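Local coordinates for putative uncharacterized protein PH0242 (PDB 3VU1) that belongs to the archaeal AglB oligosaccharyltransferase family and is modelled here as its C-terminal globular domain, at residues G120-I125 / F190-Y195. Numbering follows the deposited sequence.
Sequences GRVTTI and FPYVVY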
loop_
_atom_site.group_PDB
_atom_site.type_symbol
_atom_site.label_atom_id
_atom_site.label_comp_id
_atom_site.label_asym_id
_atom_site.label_seq_id
_atom_site.Cartn_x
_atom_site.Cartn_y
_atom_site.Cartn_z
ATOM N N GLY A 120 11.957 28.427 7.703
ATOM C CA GLY A 120 10.830 27.945 6.932
ATOM C C GLY A 120 10.435 26.499 7.129
ATOM O O GLY A 120 9.404 26.080 6.605
ATOM N N ARG A 121 11.234 25.728 7.870
ATOM C CA ARG A 121 10.918 24.317 8.137
ATOM C C ARG A 121 9.561 24.166 8.810
ATOM O O ARG A 121 9.120 25.013 9.561
ATOM C CB ARG A 121 11.981 23.647 8.993
ATOM C CG ARG A 121 11.740 22.162 9.197
ATOM C CD ARG A 121 12.729 21.583 10.191
ATOM N NE ARG A 121 12.753 20.130 10.121
ATOM C CZ ARG A 121 12.001 19.309 10.864
ATOM N NH1 ARG A 121 11.173 19.796 11.777
ATOM N NH2 ARG A 121 12.090 17.980 10.691
ATOM N N VAL A 122 8.927 23.047 8.534
ATOM C CA VAL A 122 7.541 22.799 8.874
ATOM C C VAL A 122 7.469 21.458 9.623
ATOM O O VAL A 122 8.207 20.513 9.308
ATOM C CB VAL A 122 6.740 22.800 7.545
ATOM C CG1 VAL A 122 5.659 21.747 7.498
ATOM C CG2 VAL A 122 6.211 24.199 7.227
ATOM N N THR A 123 6.625 21.368 10.638
ATOM C CA THR A 123 6.418 20.077 11.288
ATOM C C THR A 123 5.283 19.351 10.604
ATOM O O THR A 123 4.139 19.807 10.685
ATOM C CB THR A 123 6.096 20.231 12.785
ATOM O OG1 THR A 123 7.204 20.872 13.416
ATOM C CG2 THR A 123 5.884 18.845 13.443
ATOM N N THR A 124 5.569 18.237 9.933
ATOM C CA THR A 124 4.504 17.595 9.152
ATOM C C THR A 124 3.440 16.857 9.981
ATOM O O THR A 124 2.251 16.875 9.626
ATOM C CB THR A 124 5.041 16.696 8.023
ATOM O OG1 THR A 124 5.977 15.758 8.570
ATOM C CG2 THR A 124 5.720 17.560 6.926
ATOM N N ILE A 125 3.876 16.228 11.079
ATOM C CA ILE A 125 3.013 15.436 11.956
ATOM C C ILE A 125 3.478 15.506 13.413
ATOM O O ILE A 125 4.616 15.234 13.728
ATOM C CB ILE A 125 2.919 13.941 11.534
ATOM C CG1 ILE A 125 2.649 13.816 10.050
ATOM C CG2 ILE A 125 1.802 13.230 12.305
ATOM C CD1 ILE A 125 2.126 12.461 9.650
ATOM N N PHE A 190 -1.378 29.364 10.488
ATOM C CA PHE A 190 -1.366 28.048 11.135
ATOM C C PHE A 190 -1.988 27.033 10.182
ATOM O O PHE A 190 -3.170 26.660 10.334
ATOM C CB PHE A 190 -2.146 28.108 12.453
ATOM C CG PHE A 190 -2.005 26.893 13.322
ATOM C CD1 PHE A 190 -0.773 26.561 13.897
ATOM C CD2 PHE A 190 -3.128 26.096 13.606
ATOM C CE1 PHE A 190 -0.651 25.444 14.728
ATOM C CE2 PHE A 190 -3.008 24.966 14.416
ATOM C CZ PHE A 190 -1.771 24.646 14.987
ATOM N N PRO A 191 -1.195 26.583 9.175
ATOM C CA PRO A 191 -1.744 25.757 8.093
ATOM C C PRO A 191 -1.777 24.270 8.474
ATOM O O PRO A 191 -1.225 23.413 7.768
ATOM C CB PRO A 191 -0.799 26.049 6.928
ATOM C CG PRO A 191 0.505 26.390 7.582
ATOM C CD PRO A 191 0.257 26.797 9.007
ATOM N N TYR A 192 -2.453 23.988 9.586
ATOM C CA TYR A 192 -2.539 22.651 10.122
ATOM C C TYR A 192 -3.961 22.183 10.213
ATOM O O TYR A 192 -4.884 22.975 10.355
ATOM C CB TYR A 192 -1.877 22.600 11.495
ATOM C CG TYR A 192 -0.379 22.729 11.400
ATOM C CD1 TYR A 192 0.225 23.981 11.348
ATOM C CD2 TYR A 192 0.435 21.591 11.327
ATOM C CE1 TYR A 192 1.603 24.102 11.235
ATOM C CE2 TYR A 192 1.813 21.710 11.218
ATOM C CZ TYR A 192 2.388 22.965 11.167
ATOM O OH TYR A 192 3.752 23.098 11.050
ATOM N N VAL A 193 -4.117 20.877 10.130
ATOM C CA VAL A 193 -5.393 20.196 10.256
ATOM C C VAL A 193 -5.311 19.392 11.559
ATOM O O VAL A 193 -4.219 18.919 11.900
ATOM C CB VAL A 193 -5.635 19.266 9.025
ATOM C CG1 VAL A 193 -6.772 18.280 9.274
ATOM C CG2 VAL A 193 -5.912 20.091 7.773
ATOM N N VAL A 194 -6.425 19.253 12.295
ATOM C CA VAL A 194 -6.403 18.426 13.503
ATOM C C VAL A 194 -7.334 17.270 13.359
ATOM O O VAL A 194 -8.409 17.427 12.827
ATOM C CB VAL A 194 -6.751 19.203 14.767
ATOM C CG1 VAL A 194 -6.925 18.254 15.942
ATOM C CG2 VAL A 194 -5.645 20.180 15.090
ATOM N N TYR A 195 -6.897 16.095 13.793
ATOM C CA TYR A 195 -7.781 14.934 13.874
ATOM C C TYR A 195 -7.863 14.469 15.315
ATOM O O TYR A 195 -6.828 14.162 15.933
ATOM C CB TYR A 195 -7.288 13.787 13.013
ATOM C CG TYR A 195 -7.289 14.069 11.533
ATOM C CD1 TYR A 195 -8.476 14.291 10.834
ATOM C CD2 TYR A 195 -6.081 14.108 10.816
ATOM C CE1 TYR A 195 -8.457 14.540 9.467
ATOM C CE2 TYR A 195 -6.057 14.346 9.461
ATOM C CZ TYR A 195 -7.239 14.556 8.786
ATOM O OH TYR A 195 -7.179 14.790 7.429
#
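Tyr192 meets Thr123 with the outer half of its ring, and most of the contact is this one side chain. Its CB leaves the backbone neither directly toward nor away from segment 120-125. CG then lies anti to the carbonyl carbon and beside the backbone N (chi1 -71°), and the ring reaches across to the loop. On one ring edge, Tyr192 CD1 rests 3.7 Å above the ring plane of Phe190, offset toward its rim. The other edge faces the loop. There, Tyr192 CE2 comes within 3.1 Å of Thr123 O. This carbonyl oxygen lies beside the ring edge, in its plane, and covers no face. Tyr192 CZ is 3.6 Å from the same Thr123 O.

At the tip, Tyr192 OH donates a weak hydrogen bond of 3.3 Å to Thr123 O. The acceptor lies off to the side of the C-O bond, with a CZ-OH-O angle of about 91°. Thr123 N is also close, 3.4 Å from Tyr192 OH. The hydroxyl thus faces the main chain of Thr123. Side chains contribute less. Thr123 CB is 4.1 Å from Tyr192 OH, and Val122 CG1 approaches the same oxygen at 4.3 Å.

Pro191, just before the tyrosine, is the centre of an inverse gamma turn, with a weak hydrogen bond from Tyr192 N to Phe190 O. Strand 200-205 lies between strands 192-196 and 125-130, antiparallel to both. Its last residue, Tyr205, shares backbone hydrogen bonding with Thr124 and touches the side chains of Val122 and Pro191. Tyr192 therefore spans from the start of one strand to the loop entering another, two places along a mixed beta-sheet. This is a surface contact within the beta-rich Insert domain of the oligosaccharyltransferase family.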